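Local coordinates for Lmo0135 protein (Listeria monocytogenes EGD-e, PDB 5ISU) that probably binds peptides outside the cell as the substrate-binding component of an ABC transporter, at residues S352-S355 against I356-L360; Y293-D296 against E297-K300; E184-T187 against G188-V191; V40-T43 against I44-A47. One frame throughout, in Å; residues are numbered along the deposited sequence.

Interaction 1: residues S352-S355 against I356-L360; sequences SQES and IALYL
In the helix of a beta-alpha-beta unit, residues 352-355 meet 356-360 along successive turns of one alpha-helix, with four consecutive i to i+4 backbone bonds as evidence. Ile356 N donates to Ser352 O at 3.0 Å, Ala357 N to Gln353 O, Leu358 N to Glu354 O and Tyr359 N to Ser355 O. The third is the straightest, with an N-H...O angle of 165° and a separation of 2.9 Å between Leu358 N and Glu354 O. Side chains of the later turn fold back on the same carbonyls. Ile356 turns CG1 beside its own backbone N (chi1 -69°), which brings that methylene to 3.2 Å from Ser352 O. Leu358 takes a similar first torsion, and its CG lies 3.6 Å from Glu354 O, while Leu358 CD1 reaches the aliphatic CG of Glu354 at 4.3 Å. Helix 351-365 links the parallel strands 341-347 and 370-376, and its faces divide accordingly: Ala357 packs on Tyr346 and Leu373 of those strands, whereas Ile356 packs on Ile288 and Ala292 of helix 285-292. Tyr359 touches the earlier turn through CB, 3.5 Å from Ser355 O. Its ring leads away from that turn, and its hydroxyl is hydrogen-bonded to Glu287. Gln353 likewise uses its OE1 outside the turn, accepting from the backbone N of Leu347, and Ser355 OG bonds back to Lys351 O.

Interaction 2: residues Y293-D296 against E297-K300; sequences YGSD and EYAK
Apolar packing joins Tyr293 to Tyr298, at the end of the turn, and to Ala299, where the next strand begins. Its CB lies 3.9 Å from Tyr298 CB, and its ring atom CE2 is 3.8 Å from Ala299 CB, with CD2 of the same ring almost as near to that methyl. Tyr293 CG stands beside the backbone N (chi1 -40°), a torsion that carries the ring across to Ala299 while CB stays against Tyr298. The chain reverses between these partners by a type I beta turn from Ser295 to Tyr298, within the connection from helix 285-292 to strand 299-301. That strand pairs antiparallel with strand 462-475, on which Ala299 touches Ser466 and Asp468. Polar contact across the turn is slight. Ser295 OG accepts a weak bond from Glu297 N at 3.5 Å, nearly straight at 170°; with chi1 at 62°, OG sits between the backbone N and the carbonyl carbon and faces into the turn. The same oxygen lies 3.6 Å from Tyr298 CE2, and Ser295 OG also packs against Glu297 CB at 3.9 Å. The charged ends look elsewhere: Glu297 OE2 forms a salt bridge with Arg239 and a hydrogen bond with Thr252 OG1, and Lys300 NZ forms a salt bridge with Glu308.

Interaction 3: residues E184-T187 against G188-V191; sequences EYKT and GEYV
A classic beta bulge sets this contact apart: Glu189 and Tyr190 together stand opposite the single residue Lys186, and both backbone nitrogens donate to Lys186 O. The two bonds differ in approach, for Tyr190 N lies in the carbonyl plane at 3.0 Å from Lys186 O, whereas Glu189 N is tilted 33° from it. Lys186 N returns a bond to Tyr190 O, 2.9 Å away. On the face bearing the Lys186 and Tyr190 side chains, the lysine CB sits over the Tyr190 ring in a CH-pi contact, 4.1 Å from the centroid and 17° off the normal. Tyr190 OH donates to Glu184 OE2 at 2.7 Å, and the carboxylate is turned only 7° from the ring plane; the bond holds the hydroxyl end while Lys186 lies over a face. On the other face of the sheet, Tyr185 CD1 meets Val191 CG2 at 3.6 Å; Asp27 OD2 accepts from both Tyr185 OH and Gly188 N. Gly188, with positive phi, helps the chain reverse. Antiparallel pairing of Tyr185 with Val191 and Lys186 with Tyr190 places the whole in the beta hairpin of strands 180-186 and 190-195.

Interaction 4: residues V40-T43 against I44-A47; sequences VTLT and IQQA
Gln45 N donates to Thr41 O at 2.8 Å with an N-H...O angle of 160°, the shortest of three i to i+4 backbone bonds that join residues 40-43 to 44-47 within helix 39-48. Ile44 N reaches Val40 O at 3.1 Å, and Gln46 N reaches Leu42 O at a more bent 147°. Leu42 O is shared, since a water also donates to it at 3.0 Å. That water donates its other hydrogen to Gln46 OE1 at 2.8 Å and accepts a weak bond from Gln45 NE2, thereby tying both glutamine amides to one carbonyl. Gln46 can reach the water because its chain bends at chi2 (68°); its NE2 goes on to donate to Arg493 O. The threonine hydroxyls are used outside the contact: Thr41 OG1 is hydrogen-bonded to Asp38 OD1 and Glu29 N, and Thr43 OG1 to Arg39 O. Outside the polar atoms, Leu42 and Gln45 run side by side in the same direction, Leu42 CD2 lying 3.8 Å from Gln45 NE2. Val40 and Ile44 do likewise, with Val40 CG1 and Ile44 CD1 4.2 Å apart. Ile44 also packs on Phe211 of strand 208-213, and Ala47 on Leu193 of strand 190-195, so this helix side lies against the sheet. With seven of the eight residues buried, the chemistry implies that the amide groups of Gln45 and Gln46 are accommodated partly through an ordered water, which probably helps orient the Gln46 amide and, more weakly, that of Gln45, relative to Leu42 O.

Overall arrangement
Interactions 3 and 4 are neighbours, their centres 14 Å apart, and meet where Val191 CG2 packs 3.7 Å from Ile44 CD1: a surface hairpin at the sheet edge beside a buried helix, which packs on the hairpin's strand 190-195. Interactions 1 and 2 form another adjoining pair, both partly buried, with Ser352 OG 3.6 Å from Tyr293 CE1; helix 285-292, against which interaction 1 packs, runs into the loop of interaction 2. About 18 Å separates the nearest atoms of interaction 4 from those of either member of that pair. Helix backbone bonding dominates interactions 1 and 4, apolar contact interaction 2, and strand pairing interaction 3.

Interaction 1: residues S352-S355 against I356-L360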
loop_
_atom_site.group_PDB
_atom_site.type_symbol
_atom_site.label_atom_id
_atom_site.label_comp_id
_atom_site.label_asym_id
_atom_site.label_seq_id
_atom_site.Cartn_x
_atom_site.Cartn_y
_atom_site.Cartn_z
ATOM N N SER A 352 -0.255 19.112 2.292
ATOM C CA SER A 352 -1.567 18.532 2.566
ATOM C C SER A 352 -1.789 18.405 4.057
ATOM O O SER A 352 -2.815 18.857 4.576
ATOM C CB SER A 352 -1.708 17.158 1.930
ATOM O OG SER A 352 -1.712 17.267 0.532
ATOM N N GLN A 353 -0.818 17.801 4.747
ATOM C CA GLN A 353 -0.930 17.625 6.189
ATOM C C GLN A 353 -0.984 18.976 6.943
ATOM O O GLN A 353 -1.693 19.082 7.940
ATOM C CB GLN A 353 0.132 16.652 6.742
ATOM C CG GLN A 353 -0.131 15.194 6.335
ATOM C CD GLN A 353 0.739 14.158 7.079
ATOM O OE1 GLN A 353 1.451 14.474 8.034
ATOM N NE2 GLN A 353 0.659 12.904 6.642
ATOM N N GLU A 354 -0.312 20.020 6.454
ATOM C CA GLU A 354 -0.418 21.316 7.162
ATOM C C GLU A 354 -1.813 21.933 6.992
ATOM O O GLU A 354 -2.380 22.442 7.956
ATOM C CB GLU A 354 0.695 22.321 6.800
ATOM C CG GLU A 354 0.556 23.641 7.579
ATOM C CD GLU A 354 1.871 24.343 7.866
ATOM O OE1 GLU A 354 1.943 25.593 7.745
ATOM O OE2 GLU A 354 2.835 23.646 8.227
ATOM N N SER A 355 -2.364 21.861 5.782
ATOM C CA SER A 355 -3.704 22.377 5.511
ATOM C C SER A 355 -4.763 21.636 6.324
ATOM O O SER A 355 -5.737 22.231 6.792
ATOM C CB SER A 355 -4.019 22.253 4.024
ATOM O OG SER A 355 -3.121 23.037 3.259
ATOM N N ILE A 356 -4.584 20.327 6.469
ATOM C CA ILE A 356 -5.505 19.504 7.258
ATOM C C ILE A 356 -5.413 19.951 8.709
ATOM O O ILE A 356 -6.435 20.150 9.370
ATOM C CB ILE A 356 -5.176 17.992 7.136
ATOM C CG1 ILE A 356 -5.507 17.503 5.724
ATOM C CG2 ILE A 356 -5.957 17.171 8.162
ATOM C CD1 ILE A 356 -4.998 16.112 5.402
ATOM N N ALA A 357 -4.186 20.149 9.179
ATOM C CA ALA A 357 -3.943 20.590 10.554
ATOM C C ALA A 357 -4.620 21.921 10.851
ATOM O O ALA A 357 -5.333 22.045 11.839
ATOM C CB ALA A 357 -2.450 20.684 10.829
ATOM N N LEU A 358 -4.427 22.905 9.986
ATOM C CA LEU A 358 -5.043 24.224 10.196
ATOM C C LEU A 358 -6.550 24.132 10.197
ATOM O O LEU A 358 -7.213 24.835 10.959
ATOM C CB LEU A 358 -4.575 25.236 9.148
ATOM C CG LEU A 358 -3.138 25.739 9.318
ATOM C CD1 LEU A 358 -2.649 26.449 8.060
ATOM C CD2 LEU A 358 -3.033 26.650 10.540
ATOM N N TYR A 359 -7.094 23.262 9.348
ATOM C CA TYR A 359 -8.533 23.079 9.308
ATOM C C TYR A 359 -9.026 22.526 10.661
ATOM O O TYR A 359 -10.019 22.995 11.200
ATOM C CB TYR A 359 -8.940 22.187 8.139
ATOM C CG TYR A 359 -10.418 21.971 8.087
ATOM C CD1 TYR A 359 -11.258 22.857 7.415
ATOM C CD2 TYR A 359 -10.988 20.893 8.728
ATOM C CE1 TYR A 359 -12.627 22.655 7.390
ATOM C CE2 TYR A 359 -12.348 20.686 8.702
ATOM C CZ TYR A 359 -13.153 21.558 8.035
ATOM O OH TYR A 359 -14.492 21.311 8.057
ATOM N N LEU A 360 -8.328 21.541 11.214
ATOM C CA LEU A 360 -8.710 20.994 12.528
ATOM C C LEU A 360 -8.623 22.083 13.611
ATOM O O LEU A 360 -9.530 22.246 14.430
ATOM C CB LEU A 360 -7.822 19.809 12.921
ATOM C CG LEU A 360 -7.716 18.608 11.981
ATOM C CD1 LEU A 360 -6.855 17.522 12.623
ATOM C CD2 LEU A 360 -9.068 18.044 11.628
#

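Interaction 2: residues Y293-D296 against E297-K300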
loop_
_atom_site.group_PDB
_atom_site.type_symbol
_atom_site.label_atom_id
_atom_site.label_comp_id
_atom_site.label_asym_id
_atom_site.label_seq_id
_atom_site.Cartn_x
_atom_site.Cartn_y
_atom_site.Cartn_z
ATOM N N TYR A 293 -5.955 18.955 -0.779
ATOM C CA TYR A 293 -5.633 18.820 -2.186
ATOM C C TYR A 293 -6.445 20.001 -2.767
ATOM O O TYR A 293 -7.142 20.679 -2.015
ATOM C CB TYR A 293 -6.047 17.416 -2.674
ATOM C CG TYR A 293 -5.731 16.310 -1.638
ATOM C CD1 TYR A 293 -4.442 15.767 -1.494
ATOM C CD2 TYR A 293 -6.717 15.844 -0.780
ATOM C CE1 TYR A 293 -4.164 14.783 -0.524
ATOM C CE2 TYR A 293 -6.455 14.863 0.181
ATOM C CZ TYR A 293 -5.179 14.331 0.318
ATOM O OH TYR A 293 -4.948 13.357 1.313
ATOM N N GLY A 294 -6.357 20.288 -4.057
ATOM C CA GLY A 294 -7.078 21.456 -4.597
ATOM C C GLY A 294 -8.577 21.303 -4.805
ATOM O O GLY A 294 -9.358 22.217 -4.541
ATOM N N SER A 295 -8.967 20.136 -5.290
ATOM C CA SER A 295 -10.342 19.832 -5.619
ATOM C C SER A 295 -10.649 18.399 -5.251
ATOM O O SER A 295 -9.781 17.676 -4.745
ATOM C CB SER A 295 -10.512 19.981 -7.118
ATOM O OG SER A 295 -9.691 19.053 -7.799
ATOM N N ASP A 296 -11.864 17.968 -5.568
ATOM C CA ASP A 296 -12.299 16.609 -5.242
ATOM C C ASP A 296 -11.830 15.522 -6.224
ATOM O O ASP A 296 -12.231 14.368 -6.087
ATOM C CB ASP A 296 -13.834 16.554 -5.106
ATOM C CG ASP A 296 -14.561 16.737 -6.431
ATOM O OD1 ASP A 296 -14.047 17.458 -7.319
ATOM O OD2 ASP A 296 -15.660 16.157 -6.569
ATOM N N GLU A 297 -11.018 15.877 -7.222
ATOM C CA GLU A 297 -10.542 14.863 -8.171
ATOM C C GLU A 297 -9.433 13.999 -7.556
ATOM O O GLU A 297 -9.144 12.934 -8.069
ATOM C CB GLU A 297 -10.016 15.499 -9.481
ATOM C CG GLU A 297 -9.732 14.459 -10.583
ATOM C CD GLU A 297 -9.083 15.009 -11.852
ATOM O OE1 GLU A 297 -9.317 16.182 -12.230
ATOM O OE2 GLU A 297 -8.333 14.235 -12.492
ATOM N N TYR A 298 -8.844 14.450 -6.452
ATOM C CA TYR A 298 -7.701 13.767 -5.840
ATOM C C TYR A 298 -7.991 12.947 -4.595
ATOM O O TYR A 298 -7.104 12.253 -4.084
ATOM C CB TYR A 298 -6.616 14.798 -5.569
ATOM C CG TYR A 298 -6.329 15.639 -6.802
ATOM C CD1 TYR A 298 -5.805 15.061 -7.958
ATOM C CD2 TYR A 298 -6.582 17.014 -6.813
ATOM C CE1 TYR A 298 -5.547 15.827 -9.093
ATOM C CE2 TYR A 298 -6.326 17.788 -7.940
ATOM C CZ TYR A 298 -5.811 17.195 -9.074
ATOM O OH TYR A 298 -5.563 17.970 -10.188
ATOM N N ALA A 299 -9.222 13.023 -4.110
ATOM C CA ALA A 299 -9.634 12.261 -2.944
ATOM C C ALA A 299 -11.150 12.279 -2.817
ATOM O O ALA A 299 -11.793 13.234 -3.242
ATOM C CB ALA A 299 -8.991 12.817 -1.677
ATOM N N LYS A 300 -11.711 11.193 -2.294
ATOM C CA LYS A 300 -13.138 11.117 -2.038
ATOM C C LYS A 300 -13.319 10.895 -0.517
ATOM O O LYS A 300 -12.491 10.232 0.110
ATOM C CB LYS A 300 -13.815 10.018 -2.861
ATOM C CG LYS A 300 -13.412 8.589 -2.492
ATOM C CD LYS A 300 -14.004 7.544 -3.445
ATOM C CE LYS A 300 -15.514 7.442 -3.308
ATOM N NZ LYS A 300 -16.084 6.408 -4.215
#

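Interaction 3: residues E184-T187 against G188-V191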
loop_
_atom_site.group_PDB
_atom_site.type_symbol
_atom_site.label_atom_id
_atom_site.label_comp_id
_atom_site.label_asym_id
_atom_site.label_seq_id
_atom_site.Cartn_x
_atom_site.Cartn_y
_atom_site.Cartn_z
ATOM N N GLU A 184 21.752 -2.383 -16.022
ATOM C CA GLU A 184 22.708 -1.825 -15.040
ATOM C C GLU A 184 22.105 -0.791 -14.105
ATOM O O GLU A 184 21.043 -0.226 -14.379
ATOM C CB GLU A 184 23.922 -1.190 -15.736
ATOM C CG GLU A 184 23.599 0.074 -16.530
ATOM C CD GLU A 184 24.839 0.764 -17.065
ATOM O OE1 GLU A 184 25.723 0.075 -17.629
ATOM O OE2 GLU A 184 24.918 2.009 -16.933
ATOM N N TYR A 185 22.843 -0.510 -13.029
ATOM C CA TYR A 185 22.430 0.458 -12.006
ATOM C C TYR A 185 23.512 1.472 -11.612
ATOM O O TYR A 185 24.511 1.113 -10.978
ATOM C CB TYR A 185 21.934 -0.297 -10.759
ATOM C CG TYR A 185 21.730 0.557 -9.514
ATOM C CD1 TYR A 185 20.980 1.727 -9.565
ATOM C CD2 TYR A 185 22.232 0.151 -8.271
ATOM C CE1 TYR A 185 20.775 2.504 -8.436
ATOM C CE2 TYR A 185 22.025 0.919 -7.125
ATOM C CZ TYR A 185 21.286 2.094 -7.210
ATOM O OH TYR A 185 21.065 2.886 -6.092
ATOM N N LYS A 186 23.307 2.733 -12.007
ATOM C CA LYS A 186 24.199 3.826 -11.603
ATOM C C LYS A 186 23.610 4.494 -10.367
ATOM O O LYS A 186 22.567 5.154 -10.447
ATOM C CB LYS A 186 24.432 4.877 -12.708
ATOM C CG LYS A 186 25.749 4.764 -13.491
ATOM C CD LYS A 186 26.039 6.095 -14.211
ATOM C CE LYS A 186 27.483 6.281 -14.684
ATOM N NZ LYS A 186 27.910 5.388 -15.798
ATOM N N THR A 187 24.298 4.322 -9.237
ATOM C CA THR A 187 23.888 4.870 -7.933
ATOM C C THR A 187 23.469 6.329 -8.012
ATOM O O THR A 187 24.188 7.157 -8.564
ATOM C CB THR A 187 25.039 4.764 -6.905
ATOM O OG1 THR A 187 25.521 3.414 -6.860
ATOM C CG2 THR A 187 24.576 5.200 -5.506
ATOM N N GLY A 188 22.292 6.629 -7.475
ATOM C CA GLY A 188 21.771 7.988 -7.467
ATOM C C GLY A 188 21.456 8.605 -8.827
ATOM O O GLY A 188 21.090 9.780 -8.893
ATOM N N GLU A 189 21.575 7.830 -9.906
ATOM C CA GLU A 189 21.318 8.372 -11.240
ATOM C C GLU A 189 20.228 7.629 -12.011
ATOM O O GLU A 189 19.276 8.266 -12.463
ATOM C CB GLU A 189 22.609 8.426 -12.060
ATOM C CG GLU A 189 23.692 9.321 -11.465
ATOM C CD GLU A 189 24.915 9.464 -12.375
ATOM O OE1 GLU A 189 24.749 9.674 -13.601
ATOM O OE2 GLU A 189 26.051 9.391 -11.861
ATOM N N TYR A 190 20.364 6.311 -12.186
ATOM C CA TYR A 190 19.355 5.553 -12.940
ATOM C C TYR A 190 19.500 4.040 -12.857
ATOM O O TYR A 190 20.538 3.517 -12.449
ATOM C CB TYR A 190 19.367 5.935 -14.458
ATOM C CG TYR A 190 20.656 5.574 -15.182
ATOM C CD1 TYR A 190 20.882 4.281 -15.658
ATOM C CD2 TYR A 190 21.653 6.530 -15.382
ATOM C CE1 TYR A 190 22.061 3.955 -16.315
ATOM C CE2 TYR A 190 22.835 6.218 -16.036
ATOM C CZ TYR A 190 23.036 4.933 -16.501
ATOM O OH TYR A 190 24.215 4.642 -17.125
ATOM N N VAL A 191 18.418 3.368 -13.246
ATOM C CA VAL A 191 18.378 1.914 -13.399
ATOM C C VAL A 191 17.905 1.683 -14.835
ATOM O O VAL A 191 16.844 2.181 -15.199
ATOM C CB VAL A 191 17.383 1.229 -12.456
ATOM C CG1 VAL A 191 17.409 -0.279 -12.690
ATOM C CG2 VAL A 191 17.712 1.550 -11.005
#

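Interaction 4: residues V40-T43 against I44-A47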
loop_
_atom_site.group_PDB
_atom_site.type_symbol
_atom_site.label_atom_id
_atom_site.label_comp_id
_atom_site.label_asym_id
_atom_site.label_seq_id
_atom_site.Cartn_x
_atom_site.Cartn_y
_atom_site.Cartn_z
ATOM N N VAL A 40 10.013 2.973 -4.359
ATOM C CA VAL A 40 10.918 2.895 -5.501
ATOM C C VAL A 40 11.305 1.467 -5.844
ATOM O O VAL A 40 11.256 1.073 -7.016
ATOM C CB VAL A 40 12.167 3.761 -5.309
ATOM C CG1 VAL A 40 13.086 3.635 -6.526
ATOM C CG2 VAL A 40 11.761 5.208 -5.096
ATOM N N THR A 41 11.648 0.683 -4.834
ATOM C CA THR A 41 12.056 -0.690 -5.071
ATOM C C THR A 41 10.901 -1.503 -5.647
ATOM O O THR A 41 11.100 -2.325 -6.552
ATOM C CB THR A 41 12.557 -1.384 -3.775
ATOM O OG1 THR A 41 13.568 -0.594 -3.155
ATOM C CG2 THR A 41 13.135 -2.730 -4.072
ATOM N N LEU A 42 9.703 -1.292 -5.114
ATOM C CA LEU A 42 8.533 -2.024 -5.605
ATOM C C LEU A 42 8.212 -1.647 -7.048
ATOM O O LEU A 42 7.777 -2.485 -7.829
ATOM C CB LEU A 42 7.303 -1.787 -4.699
ATOM C CG LEU A 42 7.303 -2.540 -3.365
ATOM C CD1 LEU A 42 6.198 -2.083 -2.414
ATOM C CD2 LEU A 42 7.199 -4.040 -3.601
ATOM N N THR A 43 8.419 -0.377 -7.383
ATOM C CA THR A 43 8.145 0.120 -8.718
ATOM C C THR A 43 9.068 -0.579 -9.713
ATOM O O THR A 43 8.628 -1.019 -10.772
ATOM C CB THR A 43 8.349 1.654 -8.776
ATOM O OG1 THR A 43 7.454 2.290 -7.869
ATOM C CG2 THR A 43 8.098 2.215 -10.177
ATOM N N ILE A 44 10.338 -0.724 -9.339
ATOM C CA ILE A 44 11.324 -1.374 -10.210
ATOM C C ILE A 44 11.067 -2.882 -10.261
ATOM O O ILE A 44 11.086 -3.495 -11.351
ATOM C CB ILE A 44 12.771 -1.003 -9.808
ATOM C CG1 ILE A 44 12.956 0.509 -9.997
ATOM C CG2 ILE A 44 13.779 -1.773 -10.647
ATOM C CD1 ILE A 44 14.297 1.052 -9.586
ATOM N N GLN A 45 10.749 -3.462 -9.112
ATOM C CA GLN A 45 10.437 -4.894 -9.046
ATOM C C GLN A 45 9.276 -5.305 -9.961
ATOM O O GLN A 45 9.299 -6.377 -10.559
ATOM C CB GLN A 45 10.117 -5.269 -7.610
ATOM C CG GLN A 45 9.418 -6.604 -7.444
ATOM C CD GLN A 45 9.148 -6.902 -5.985
ATOM O OE1 GLN A 45 10.064 -6.883 -5.179
ATOM N NE2 GLN A 45 7.898 -7.177 -5.644
ATOM N N GLN A 46 8.268 -4.446 -10.071
ATOM C CA GLN A 46 7.099 -4.735 -10.904
ATOM C C GLN A 46 7.503 -4.954 -12.361
ATOM O O GLN A 46 6.873 -5.717 -13.079
ATOM C CB GLN A 46 6.101 -3.583 -10.834
ATOM C CG GLN A 46 4.743 -3.892 -11.426
ATOM C CD GLN A 46 3.990 -4.922 -10.620
ATOM O OE1 GLN A 46 4.307 -5.169 -9.455
ATOM N NE2 GLN A 46 2.972 -5.501 -11.218
ATOM N N ALA A 47 8.567 -4.285 -12.781
ATOM C CA ALA A 47 9.044 -4.410 -14.146
ATOM C C ALA A 47 9.950 -5.627 -14.331
ATOM O O ALA A 47 9.975 -6.207 -15.388
ATOM C CB ALA A 47 9.786 -3.153 -14.549
HETATM O O HOH W 1 6.141 -4.939 -7.379
#